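Side-chain contacts in coelenterazine-binding protein with bound coelenterazine (Renilla muelleri, PDB 2HPS), which binds the luciferin coelenterazine and, once calcium is bound, makes it available for reaction with luciferase and oxygen: residues E34-I39 against V101-I106; L147-N152 against R157-V162. All coordinates share one frame; numbering follows the deposited sequence.

Contact 1. Residues E34-I39 against V101-I106; sequences EDYELI and VIQSLI. With CTZ (c2-hydroxy-coelenterazine), chain B.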
ATOM      1  N   GLU A  34      11.207 -11.029   4.209  1.00 18.64           N
ATOM      2  CA  GLU A  34      10.635 -11.080   5.556  1.00 18.87           C
ATOM      3  C   GLU A  34      10.176  -9.719   6.073  1.00 18.18           C
ATOM      4  O   GLU A  34       9.249  -9.657   6.853  1.00 17.60           O
ATOM      5  CB  GLU A  34      11.539 -11.784   6.581  1.00 20.01           C
ATOM      6  CG  GLU A  34      12.906 -11.194   6.748  1.00 22.46           C
ATOM      7  CD  GLU A  34      13.946 -11.913   5.904  1.00 27.90           C
ATOM      8  OE1 GLU A  34      14.994 -12.292   6.488  1.00 28.53           O
ATOM      9  OE2 GLU A  34      13.718 -12.110   4.674  1.00 27.26           O
ATOM     10  N   ASP A  35      10.829  -8.640   5.634  1.00 18.28           N
ATOM     11  CA  ASP A  35      10.351  -7.275   5.937  1.00 17.69           C
ATOM     12  C   ASP A  35       8.920  -7.076   5.406  1.00 16.92           C
ATOM     13  O   ASP A  35       8.073  -6.447   6.058  1.00 16.56           O
ATOM     14  CB  ASP A  35      11.275  -6.220   5.311  1.00 18.40           C
ATOM     15  CG  ASP A  35      12.693  -6.222   5.902  1.00 20.23           C
ATOM     16  OD1 ASP A  35      12.888  -6.599   7.077  1.00 21.87           O
ATOM     17  OD2 ASP A  35      13.620  -5.805   5.170  1.00 23.87           O
ATOM     18  N   TYR A  36       8.666  -7.605   4.215  1.00 15.53           N
ATOM     19  CA  TYR A  36       7.335  -7.528   3.618  1.00 15.28           C
ATOM     20  C   TYR A  36       6.317  -8.382   4.399  1.00 15.29           C
ATOM     21  O   TYR A  36       5.202  -7.940   4.694  1.00 15.15           O
ATOM     22  CB  TYR A  36       7.417  -7.890   2.128  1.00 15.57           C
ATOM     23  CG  TYR A  36       6.393  -7.169   1.269  1.00 14.67           C
ATOM     24  CD1 TYR A  36       6.248  -5.768   1.339  1.00 16.17           C
ATOM     25  CD2 TYR A  36       5.593  -7.879   0.363  1.00 16.32           C
ATOM     26  CE1 TYR A  36       5.300  -5.106   0.547  1.00 16.25           C
ATOM     27  CE2 TYR A  36       4.660  -7.226  -0.432  1.00 15.23           C
ATOM     28  CZ  TYR A  36       4.511  -5.848  -0.333  1.00 15.87           C
ATOM     29  OH  TYR A  36       3.574  -5.229  -1.139  1.00 13.87           O
ATOM     30  N   GLU A  37       6.725  -9.594   4.779  1.00 15.44           N
ATOM     31  CA  GLU A  37       5.899 -10.478   5.606  1.00 15.93           C
ATOM     32  C   GLU A  37       5.557  -9.844   6.946  1.00 15.15           C
ATOM     33  O   GLU A  37       4.497 -10.090   7.486  1.00 14.52           O
ATOM     34  CB  GLU A  37       6.626 -11.804   5.864  1.00 17.01           C
ATOM     35  CG  GLU A  37       6.903 -12.640   4.620  1.00 19.10           C
ATOM     36  CD  GLU A  37       7.551 -13.972   4.962  1.00 18.95           C
ATOM     37  OE1 GLU A  37       6.807 -14.876   5.388  1.00 23.10           O
ATOM     38  OE2 GLU A  37       8.790 -14.112   4.805  1.00 25.90           O
ATOM     39  N   LEU A  38       6.460  -9.021   7.484  1.00 13.87           N
ATOM     40  CA  LEU A  38       6.178  -8.345   8.743  1.00 14.29           C
ATOM     41  C   LEU A  38       4.918  -7.484   8.653  1.00 14.13           C
ATOM     42  O   LEU A  38       4.133  -7.426   9.594  1.00 14.60           O
ATOM     43  CB  LEU A  38       7.372  -7.485   9.172  1.00 13.98           C
ATOM     44  CG  LEU A  38       7.212  -6.633  10.443  1.00 14.23           C
ATOM     45  CD1 LEU A  38       6.917  -7.474  11.677  1.00 15.45           C
ATOM     46  CD2 LEU A  38       8.485  -5.768  10.652  1.00 14.72           C
ATOM     47  N   ILE A  39       4.753  -6.798   7.524  1.00 14.35           N
ATOM     48  CA  ILE A  39       3.537  -6.011   7.276  1.00 14.21           C
ATOM     49  C   ILE A  39       2.289  -6.902   7.330  1.00 14.45           C
ATOM     50  O   ILE A  39       1.320  -6.585   8.024  1.00 14.02           O
ATOM     51  CB  ILE A  39       3.639  -5.258   5.940  1.00 14.67           C
ATOM     52  CG1 ILE A  39       4.749  -4.218   6.055  1.00 15.49           C
ATOM     53  CG2 ILE A  39       2.278  -4.599   5.576  1.00 14.14           C
ATOM     54  CD1 ILE A  39       5.157  -3.592   4.758  1.00 17.21           C
ATOM     55  N   VAL A 101      -4.960  -5.012  -7.432  1.00 14.91           N
ATOM     56  CA  VAL A 101      -5.576  -4.305  -6.297  1.00 15.61           C
ATOM     57  C   VAL A 101      -6.102  -5.230  -5.206  1.00 15.43           C
ATOM     58  O   VAL A 101      -6.596  -4.780  -4.169  1.00 15.47           O
ATOM     59  CB  VAL A 101      -6.676  -3.321  -6.756  1.00 14.43           C
ATOM     60  CG1 VAL A 101      -6.077  -2.311  -7.746  1.00 14.32           C
ATOM     61  CG2 VAL A 101      -7.875  -4.065  -7.372  1.00 16.31           C
ATOM     62  N   ILE A 102      -5.993  -6.534  -5.450  1.00 16.18           N
ATOM     63  CA  ILE A 102      -6.419  -7.530  -4.473  1.00 16.31           C
ATOM     64  C   ILE A 102      -5.773  -7.339  -3.098  1.00 16.76           C
ATOM     65  O   ILE A 102      -6.449  -7.405  -2.070  1.00 15.83           O
ATOM     66  CB  ILE A 102      -6.227  -8.960  -5.066  1.00 16.29           C
ATOM     67  CG1 ILE A 102      -7.203  -9.158  -6.236  1.00 16.10           C
ATOM     68  CG2 ILE A 102      -6.332 -10.037  -4.002  1.00 17.08           C
ATOM     69  CD1 ILE A 102      -8.707  -9.257  -5.838  1.00 17.25           C
ATOM     70  N   GLN A 103      -4.474  -7.060  -3.076  1.00 16.91           N
ATOM     71  CA  GLN A 103      -3.780  -6.798  -1.832  1.00 17.15           C
ATOM     72  C   GLN A 103      -4.427  -5.639  -1.054  1.00 16.89           C
ATOM     73  O   GLN A 103      -4.662  -5.734   0.159  1.00 17.35           O
ATOM     74  CB  GLN A 103      -2.327  -6.483  -2.156  1.00 18.20           C
ATOM     75  CG  GLN A 103      -1.390  -6.491  -0.995  1.00 17.90           C
ATOM     76  CD  GLN A 103       0.014  -6.081  -1.432  1.00 20.90           C
ATOM     77  OE1 GLN A 103       0.210  -5.491  -2.507  1.00 21.50           O
ATOM     78  NE2 GLN A 103       0.997  -6.412  -0.614  1.00 17.62           N
ATOM     79  N   SER A 104      -4.741  -4.552  -1.758  1.00 15.78           N
ATOM     80  CA  SER A 104      -5.333  -3.391  -1.119  1.00 15.82           C
ATOM     81  C   SER A 104      -6.755  -3.676  -0.643  1.00 15.13           C
ATOM     82  O   SER A 104      -7.179  -3.153   0.372  1.00 14.45           O
ATOM     83  CB  SER A 104      -5.318  -2.196  -2.069  1.00 15.84           C
ATOM     84  OG  SER A 104      -3.992  -1.714  -2.260  1.00 19.56           O
ATOM     85  N   LEU A 105      -7.499  -4.489  -1.399  1.00 15.90           N
ATOM     86  CA  LEU A 105      -8.857  -4.874  -0.995  1.00 15.76           C
ATOM     87  C   LEU A 105      -8.859  -5.793   0.228  1.00 16.31           C
ATOM     88  O   LEU A 105      -9.761  -5.710   1.082  1.00 16.15           O
ATOM     89  CB  LEU A 105      -9.614  -5.512  -2.168  1.00 16.04           C
ATOM     90  CG  LEU A 105     -10.007  -4.508  -3.269  1.00 17.28           C
ATOM     91  CD1 LEU A 105     -10.598  -5.194  -4.503  1.00 17.76           C
ATOM     92  CD2 LEU A 105     -10.958  -3.409  -2.736  1.00 16.89           C
ATOM     93  N   ILE A 106      -7.847  -6.660   0.326  1.00 16.39           N
ATOM     94  CA  ILE A 106      -7.632  -7.425   1.565  1.00 17.10           C
ATOM     95  C   ILE A 106      -7.408  -6.475   2.741  1.00 17.85           C
ATOM     96  O   ILE A 106      -8.053  -6.619   3.793  1.00 17.02           O
ATOM     97  CB  ILE A 106      -6.475  -8.443   1.433  1.00 17.30           C
ATOM     98  CG1 ILE A 106      -6.883  -9.556   0.461  1.00 18.43           C
ATOM     99  CG2 ILE A 106      -6.052  -9.007   2.822  1.00 17.77           C
ATOM    100  CD1 ILE A 106      -5.811 -10.621   0.281  1.00 20.37           C
TER
HETATM  101  N1  CTZ B 187       0.600   0.819   3.792  1.00 13.65           N
HETATM  102  C2  CTZ B 187       1.605   0.240   4.504  1.00 13.29           C
HETATM  103  C3  CTZ B 187       2.241   1.383   5.160  1.00 12.47           C
HETATM  104  N4  CTZ B 187       1.625   2.521   4.848  1.00 13.91           N
HETATM  105  C5  CTZ B 187       1.866   3.798   5.211  1.00 11.67           C
HETATM  106  C6  CTZ B 187       1.051   4.806   4.690  1.00 12.38           C
HETATM  107  N7  CTZ B 187       0.035   4.518   3.849  1.00 12.96           N
HETATM  108  C8  CTZ B 187      -0.239   3.249   3.476  1.00 13.70           C
HETATM  109  C9  CTZ B 187       0.634   2.175   4.005  1.00 12.94           C
HETATM  110  C10 CTZ B 187       1.946  -1.231   4.553  1.00 13.68           C
HETATM  111  C11 CTZ B 187       2.347  -1.628   3.155  1.00 13.90           C
HETATM  112  C12 CTZ B 187       1.536  -2.497   2.428  1.00 13.04           C
HETATM  113  C13 CTZ B 187       1.868  -2.872   1.132  1.00 16.02           C
HETATM  114  C14 CTZ B 187       3.043  -2.362   0.570  1.00 16.20           C
HETATM  115  C15 CTZ B 187       3.862  -1.478   1.289  1.00 15.55           C
HETATM  116  C16 CTZ B 187       3.513  -1.108   2.590  1.00 14.78           C
HETATM  117  O17 CTZ B 187       3.369  -2.723  -0.697  1.00 16.86           O
HETATM  118  O18 CTZ B 187       3.269   1.335   5.941  1.00 13.35           O
HETATM  119  C19 CTZ B 187       1.286   6.208   5.103  1.00 12.99           C
HETATM  120  C20 CTZ B 187       2.572   6.698   5.340  1.00 11.75           C
HETATM  121  C21 CTZ B 187       2.754   8.020   5.741  1.00 13.48           C
HETATM  122  C22 CTZ B 187       1.645   8.858   5.925  1.00 12.43           C
HETATM  123  C23 CTZ B 187       0.361   8.380   5.708  1.00 13.74           C
HETATM  124  C24 CTZ B 187       0.178   7.052   5.301  1.00 14.40           C
HETATM  125  O25 CTZ B 187       1.855  10.142   6.323  1.00 12.87           O
HETATM  126  C26 CTZ B 187      -1.356   2.885   2.514  1.00 13.73           C
HETATM  127  C27 CTZ B 187      -2.641   2.745   3.288  1.00 15.55           C
HETATM  128  C28 CTZ B 187      -3.284   1.514   3.411  1.00 17.71           C
HETATM  129  C29 CTZ B 187      -4.475   1.435   4.133  1.00 17.01           C
HETATM  130  C30 CTZ B 187      -5.004   2.585   4.739  1.00 15.99           C
HETATM  131  C31 CTZ B 187      -4.367   3.818   4.603  1.00 16.54           C
HETATM  132  C32 CTZ B 187      -3.182   3.898   3.867  1.00 16.58           C
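In the coelenterazine pocket at the middle of this EF-hand protein, Tyr36 of helix 33-47 and Gln103 of helix 102-111 reach towards each other from opposite directions and meet beside one phenol of the ligand. The contact is small and rests on one hydrogen bond: the amide nitrogen NE2 of Gln103 donates to the phenol oxygen OH of Tyr36 over 2.9 Å. The N-H points almost straight at its acceptor, 162° at the hydrogen, and OH lies close to the amide plane, while ring and amide planes stand 72° apart. Gln103 spans the gap with an extended chain, its CG anti to the backbone N (chi1 -167°) and CD continuing outward. The same Tyr36 OH is hydrogen-bonded to the ligand hydroxyl O17 at 2.6 Å, where either oxygen could be the donor; O17 sits at the edge of the tyrosine ring, in its plane. One turn further along the helix, Ile39 packs against the same arm of the ligand, CG2 lying 3.5 Å from the methylene C10 of coelenterazine and CD1 3.7 Å from its ring carbon C16. Arg19 also bonds to Tyr36 OH, and Phe61 and Val64 of helix 51-68 touch both Tyr36 and Gln103. With Gln103 NE2, Arg19 and O17 all gathered on it, the buried Tyr36 oxygen is gripped by three polar partners, and through it the ligand phenol is tied to helices 33-47 and 102-111.

Contact 2. Residues L147-N152 against R157-V162; sequences LDFNKN and RDEFLV. With CTZ (c2-hydroxy-coelenterazine), chain B.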
ATOM      1  N   LEU A 147      -8.176  11.021   1.923  1.00 14.05           N
ATOM      2  CA  LEU A 147      -8.792   9.887   1.236  1.00 14.58           C
ATOM      3  C   LEU A 147     -10.312   9.911   1.310  1.00 14.69           C
ATOM      4  O   LEU A 147     -10.997   9.314   0.477  1.00 14.76           O
ATOM      5  CB  LEU A 147      -8.259   8.570   1.794  1.00 14.20           C
ATOM      6  CG  LEU A 147      -7.113   7.951   0.989  1.00 14.05           C
ATOM      7  CD1 LEU A 147      -5.919   8.860   0.916  1.00 14.79           C
ATOM      8  CD2 LEU A 147      -6.695   6.655   1.657  1.00 13.15           C
ATOM      9  N   ASP A 148     -10.817  10.607   2.324  1.00 14.75           N
ATOM     10  CA  ASP A 148     -12.239  10.926   2.474  1.00 15.60           C
ATOM     11  C   ASP A 148     -12.540  12.095   1.526  1.00 15.76           C
ATOM     12  O   ASP A 148     -12.830  13.227   1.962  1.00 15.64           O
ATOM     13  CB  ASP A 148     -12.514  11.299   3.946  1.00 15.15           C
ATOM     14  CG  ASP A 148     -13.980  11.675   4.220  1.00 17.21           C
ATOM     15  OD1 ASP A 148     -14.891  11.252   3.471  1.00 16.91           O
ATOM     16  OD2 ASP A 148     -14.202  12.401   5.212  1.00 16.17           O
ATOM     17  N   PHE A 149     -12.448  11.826   0.224  1.00 15.33           N
ATOM     18  CA  PHE A 149     -12.484  12.897  -0.763  1.00 16.86           C
ATOM     19  C   PHE A 149     -13.890  13.454  -0.968  1.00 16.96           C
ATOM     20  O   PHE A 149     -14.060  14.578  -1.485  1.00 16.88           O
ATOM     21  CB  PHE A 149     -11.771  12.509  -2.072  1.00 16.91           C
ATOM     22  CG  PHE A 149     -12.363  11.309  -2.788  1.00 17.82           C
ATOM     23  CD1 PHE A 149     -13.530  11.439  -3.554  1.00 17.32           C
ATOM     24  CD2 PHE A 149     -11.708  10.086  -2.769  1.00 16.93           C
ATOM     25  CE1 PHE A 149     -14.056  10.346  -4.246  1.00 18.49           C
ATOM     26  CE2 PHE A 149     -12.223   8.991  -3.467  1.00 17.45           C
ATOM     27  CZ  PHE A 149     -13.391   9.123  -4.208  1.00 17.59           C
ATOM     28  N   ASN A 150     -14.888  12.681  -0.544  1.00 17.13           N
ATOM     29  CA  ASN A 150     -16.254  13.198  -0.472  1.00 17.70           C
ATOM     30  C   ASN A 150     -16.597  13.839   0.865  1.00 17.37           C
ATOM     31  O   ASN A 150     -17.707  14.359   1.034  1.00 18.70           O
ATOM     32  CB  ASN A 150     -17.265  12.120  -0.864  1.00 17.61           C
ATOM     33  CG  ASN A 150     -17.221  11.830  -2.348  1.00 19.01           C
ATOM     34  OD1 ASN A 150     -17.085  12.747  -3.166  1.00 21.18           O
ATOM     35  ND2 ASN A 150     -17.295  10.561  -2.704  1.00 19.45           N
ATOM     36  N   LYS A 151     -15.640  13.823   1.795  1.00 16.73           N
ATOM     37  CA  LYS A 151     -15.774  14.484   3.108  1.00 16.46           C
ATOM     38  C   LYS A 151     -17.049  14.089   3.872  1.00 17.02           C
ATOM     39  O   LYS A 151     -17.825  14.950   4.320  1.00 17.55           O
ATOM     40  CB  LYS A 151     -15.612  16.014   2.988  1.00 17.05           C
ATOM     41  CG  LYS A 151     -14.212  16.465   2.548  1.00 17.30           C
ATOM     42  CD  LYS A 151     -13.168  16.160   3.633  1.00 16.43           C
ATOM     43  CE  LYS A 151     -11.799  16.678   3.208  1.00 17.06           C
ATOM     44  NZ  LYS A 151     -11.228  15.855   2.075  1.00 14.74           N
ATOM     45  N   ASN A 152     -17.237  12.775   4.007  1.00 17.33           N
ATOM     46  CA  ASN A 152     -18.370  12.177   4.722  1.00 18.18           C
ATOM     47  C   ASN A 152     -17.994  11.664   6.099  1.00 18.22           C
ATOM     48  O   ASN A 152     -18.841  11.120   6.817  1.00 18.16           O
ATOM     49  CB  ASN A 152     -18.967  11.021   3.910  1.00 18.64           C
ATOM     50  CG  ASN A 152     -19.663  11.501   2.650  1.00 20.75           C
ATOM     51  OD1 ASN A 152     -20.401  12.492   2.670  1.00 23.00           O
ATOM     52  ND2 ASN A 152     -19.438  10.800   1.554  1.00 21.08           N
ATOM     53  N   ARG A 157     -15.688   1.549   0.256  1.00 14.65           N
ATOM     54  CA  ARG A 157     -14.817   0.643  -0.480  1.00 15.06           C
ATOM     55  C   ARG A 157     -14.462   1.196  -1.870  1.00 15.13           C
ATOM     56  O   ARG A 157     -13.292   1.220  -2.249  1.00 15.12           O
ATOM     57  CB  ARG A 157     -15.473  -0.727  -0.602  1.00 14.96           C
ATOM     58  CG  ARG A 157     -14.516  -1.798  -1.169  1.00 15.99           C
ATOM     59  CD  ARG A 157     -15.229  -3.121  -1.364  1.00 19.30           C
ATOM     60  NE  ARG A 157     -15.745  -3.696  -0.115  1.00 19.45           N
ATOM     61  CZ  ARG A 157     -17.040  -3.812   0.172  1.00 20.50           C
ATOM     62  NH1 ARG A 157     -17.950  -3.360  -0.680  1.00 24.03           N
ATOM     63  NH2 ARG A 157     -17.435  -4.368   1.309  1.00 18.79           N
ATOM     64  N   ASP A 158     -15.468   1.659  -2.618  1.00 15.00           N
ATOM     65  CA  ASP A 158     -15.249   2.221  -3.953  1.00 15.14           C
ATOM     66  C   ASP A 158     -14.342   3.455  -3.910  1.00 14.42           C
ATOM     67  O   ASP A 158     -13.488   3.643  -4.789  1.00 13.92           O
ATOM     68  CB  ASP A 158     -16.586   2.601  -4.602  1.00 16.17           C
ATOM     69  CG  ASP A 158     -17.379   1.398  -5.065  1.00 21.46           C
ATOM     70  OD1 ASP A 158     -16.780   0.316  -5.271  1.00 23.35           O
ATOM     71  OD2 ASP A 158     -18.619   1.536  -5.227  1.00 27.48           O
ATOM     72  N   GLU A 159     -14.523   4.299  -2.894  1.00 13.75           N
ATOM     73  CA  GLU A 159     -13.685   5.501  -2.773  1.00 14.14           C
ATOM     74  C   GLU A 159     -12.223   5.101  -2.506  1.00 13.55           C
ATOM     75  O   GLU A 159     -11.284   5.663  -3.093  1.00 13.62           O
ATOM     76  CB  GLU A 159     -14.200   6.407  -1.651  1.00 14.91           C
ATOM     77  CG  GLU A 159     -15.486   7.155  -2.008  1.00 15.47           C
ATOM     78  CD  GLU A 159     -16.269   7.644  -0.787  1.00 18.72           C
ATOM     79  OE1 GLU A 159     -15.815   7.451   0.361  1.00 19.01           O
ATOM     80  OE2 GLU A 159     -17.358   8.234  -0.991  1.00 21.82           O
ATOM     81  N   PHE A 160     -12.038   4.122  -1.636  1.00 13.97           N
ATOM     82  CA  PHE A 160     -10.699   3.611  -1.329  1.00 13.87           C
ATOM     83  C   PHE A 160     -10.048   3.072  -2.604  1.00 14.06           C
ATOM     84  O   PHE A 160      -8.884   3.378  -2.904  1.00 13.03           O
ATOM     85  CB  PHE A 160     -10.784   2.540  -0.250  1.00 13.54           C
ATOM     86  CG  PHE A 160      -9.442   2.062   0.259  1.00 14.03           C
ATOM     87  CD1 PHE A 160      -8.711   2.837   1.151  1.00 16.25           C
ATOM     88  CD2 PHE A 160      -8.933   0.811  -0.142  1.00 16.05           C
ATOM     89  CE1 PHE A 160      -7.464   2.381   1.649  1.00 17.70           C
ATOM     90  CE2 PHE A 160      -7.687   0.353   0.348  1.00 16.90           C
ATOM     91  CZ  PHE A 160      -6.968   1.146   1.244  1.00 15.61           C
ATOM     92  N   LEU A 161     -10.810   2.307  -3.383  1.00 14.47           N
ATOM     93  CA  LEU A 161     -10.304   1.752  -4.647  1.00 15.31           C
ATOM     94  C   LEU A 161      -9.889   2.828  -5.677  1.00 14.73           C
ATOM     95  O   LEU A 161      -8.954   2.627  -6.459  1.00 13.94           O
ATOM     96  CB  LEU A 161     -11.323   0.757  -5.235  1.00 15.86           C
ATOM     97  CG  LEU A 161     -10.881  -0.305  -6.243  1.00 18.44           C
ATOM     98  CD1 LEU A 161      -9.664  -1.120  -5.759  1.00 18.90           C
ATOM     99  CD2 LEU A 161     -12.075  -1.215  -6.539  1.00 18.21           C
ATOM    100  N   VAL A 162     -10.575   3.973  -5.683  1.00 13.48           N
ATOM    101  CA  VAL A 162     -10.173   5.083  -6.548  1.00 14.02           C
ATOM    102  C   VAL A 162      -8.723   5.512  -6.222  1.00 13.24           C
ATOM    103  O   VAL A 162      -7.871   5.652  -7.126  1.00 12.25           O
ATOM    104  CB  VAL A 162     -11.162   6.262  -6.423  1.00 14.49           C
ATOM    105  CG1 VAL A 162     -10.553   7.560  -7.033  1.00 16.00           C
ATOM    106  CG2 VAL A 162     -12.511   5.865  -7.088  1.00 16.74           C
TER
HETATM  107  N1  CTZ B 187       0.600   0.819   3.792  1.00 13.65           N
HETATM  108  C2  CTZ B 187       1.605   0.240   4.504  1.00 13.29           C
HETATM  109  C3  CTZ B 187       2.241   1.383   5.160  1.00 12.47           C
HETATM  110  N4  CTZ B 187       1.625   2.521   4.848  1.00 13.91           N
HETATM  111  C5  CTZ B 187       1.866   3.798   5.211  1.00 11.67           C
HETATM  112  C6  CTZ B 187       1.051   4.806   4.690  1.00 12.38           C
HETATM  113  N7  CTZ B 187       0.035   4.518   3.849  1.00 12.96           N
HETATM  114  C8  CTZ B 187      -0.239   3.249   3.476  1.00 13.70           C
HETATM  115  C9  CTZ B 187       0.634   2.175   4.005  1.00 12.94           C
HETATM  116  C10 CTZ B 187       1.946  -1.231   4.553  1.00 13.68           C
HETATM  117  C11 CTZ B 187       2.347  -1.628   3.155  1.00 13.90           C
HETATM  118  C12 CTZ B 187       1.536  -2.497   2.428  1.00 13.04           C
HETATM  119  C13 CTZ B 187       1.868  -2.872   1.132  1.00 16.02           C
HETATM  120  C14 CTZ B 187       3.043  -2.362   0.570  1.00 16.20           C
HETATM  121  C15 CTZ B 187       3.862  -1.478   1.289  1.00 15.55           C
HETATM  122  C16 CTZ B 187       3.513  -1.108   2.590  1.00 14.78           C
HETATM  123  O17 CTZ B 187       3.369  -2.723  -0.697  1.00 16.86           O
HETATM  124  O18 CTZ B 187       3.269   1.335   5.941  1.00 13.35           O
HETATM  125  C19 CTZ B 187       1.286   6.208   5.103  1.00 12.99           C
HETATM  126  C20 CTZ B 187       2.572   6.698   5.340  1.00 11.75           C
HETATM  127  C21 CTZ B 187       2.754   8.020   5.741  1.00 13.48           C
HETATM  128  C22 CTZ B 187       1.645   8.858   5.925  1.00 12.43           C
HETATM  129  C23 CTZ B 187       0.361   8.380   5.708  1.00 13.74           C
HETATM  130  C24 CTZ B 187       0.178   7.052   5.301  1.00 14.40           C
HETATM  131  O25 CTZ B 187       1.855  10.142   6.323  1.00 12.87           O
HETATM  132  C26 CTZ B 187      -1.356   2.885   2.514  1.00 13.73           C
HETATM  133  C27 CTZ B 187      -2.641   2.745   3.288  1.00 15.55           C
HETATM  134  C28 CTZ B 187      -3.284   1.514   3.411  1.00 17.71           C
HETATM  135  C29 CTZ B 187      -4.475   1.435   4.133  1.00 17.01           C
HETATM  136  C30 CTZ B 187      -5.004   2.585   4.739  1.00 15.99           C
HETATM  137  C31 CTZ B 187      -4.367   3.818   4.603  1.00 16.54           C
HETATM  138  C32 CTZ B 187      -3.182   3.898   3.867  1.00 16.58           C
HETATM  139  O   HOH W   1     -10.021   7.230  -0.915  1.00 14.94           O
HETATM  140  O   HOH W   2     -15.111  10.199   1.005  1.00 18.72           O
HETATM  141  O   HOH W   3     -17.986   8.278   1.978  1.00 21.86           O
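Glu159 turns its CG beside the backbone N and anti to the carbonyl carbon (chi1 -74°), then runs on extended to bring its carboxylate over the 147-152 loop; Asn150, with the same first-torsion arrangement, swings its amide across to meet it. ND2 of Asn150 donates to OE2 of Glu159 at 2.9 Å, nearly straight at 165°. The acceptor lies in the amide plane, yet the donor stands above the carboxylate plane, the two groups being turned 66° apart. The ring of Phe149 crosses the aliphatic part of Glu159 at a slant, its CZ 3.6 Å from CG of Glu159, while the carbonyl O of Glu159 comes to the ring edge, 3.5 Å from Phe149 CE2. Val162 adds an apolar contact to this ring, and Leu147 reaches the ring of Phe160, whose CZ approaches coelenterazine C29 at 3.8 Å. Waters add further links: one molecule donates to Asp148 OD1 and weakly to Glu159 OE1 while accepting from Asn150 N, and another links Asn152 ND2 to Glu159 OE1. The loop is braced from within, since Asn152 N donates to the syn lone pair of Asp148 OD1 at 2.8 Å. Ser156 N also bonds to Glu159 OE1, tying the carboxylate to the end of strand 154-156. Asp148, Asn150, Asn152 and Glu159 are four of the calcium ligands assigned to this site in a nearly identical protein. No metal is bound here; the carboxylate oxygens of Asp148 and Glu159 are instead met by waters, an asparagine amide and backbone N-H groups, as expected of a calcium-free EF-hand loop.

How the contacts relate
From the N terminus, the chain enters contact 1 on helix 33-47 in the first EF-hand and returns to it 62 residues later on helix 102-111 in the third, closing a long, mostly helical loop. Contact 2 opens only afterwards and spans a short one: only four residues lie between its segments, three of them strand 154-156 of the fourth EF-hand. The two therefore follow in series, neither nested nor crossed, with centres about 20 Å apart. Segment 101-106 nevertheless packs on helix 157-169: Val101 and Leu105 touch Leu161, and Ser104 O approaches Phe160. Both contacts also touch coelenterazine, so the ligand lies between the Tyr36-Gln103 link and helix 157-169, which it meets at Phe160.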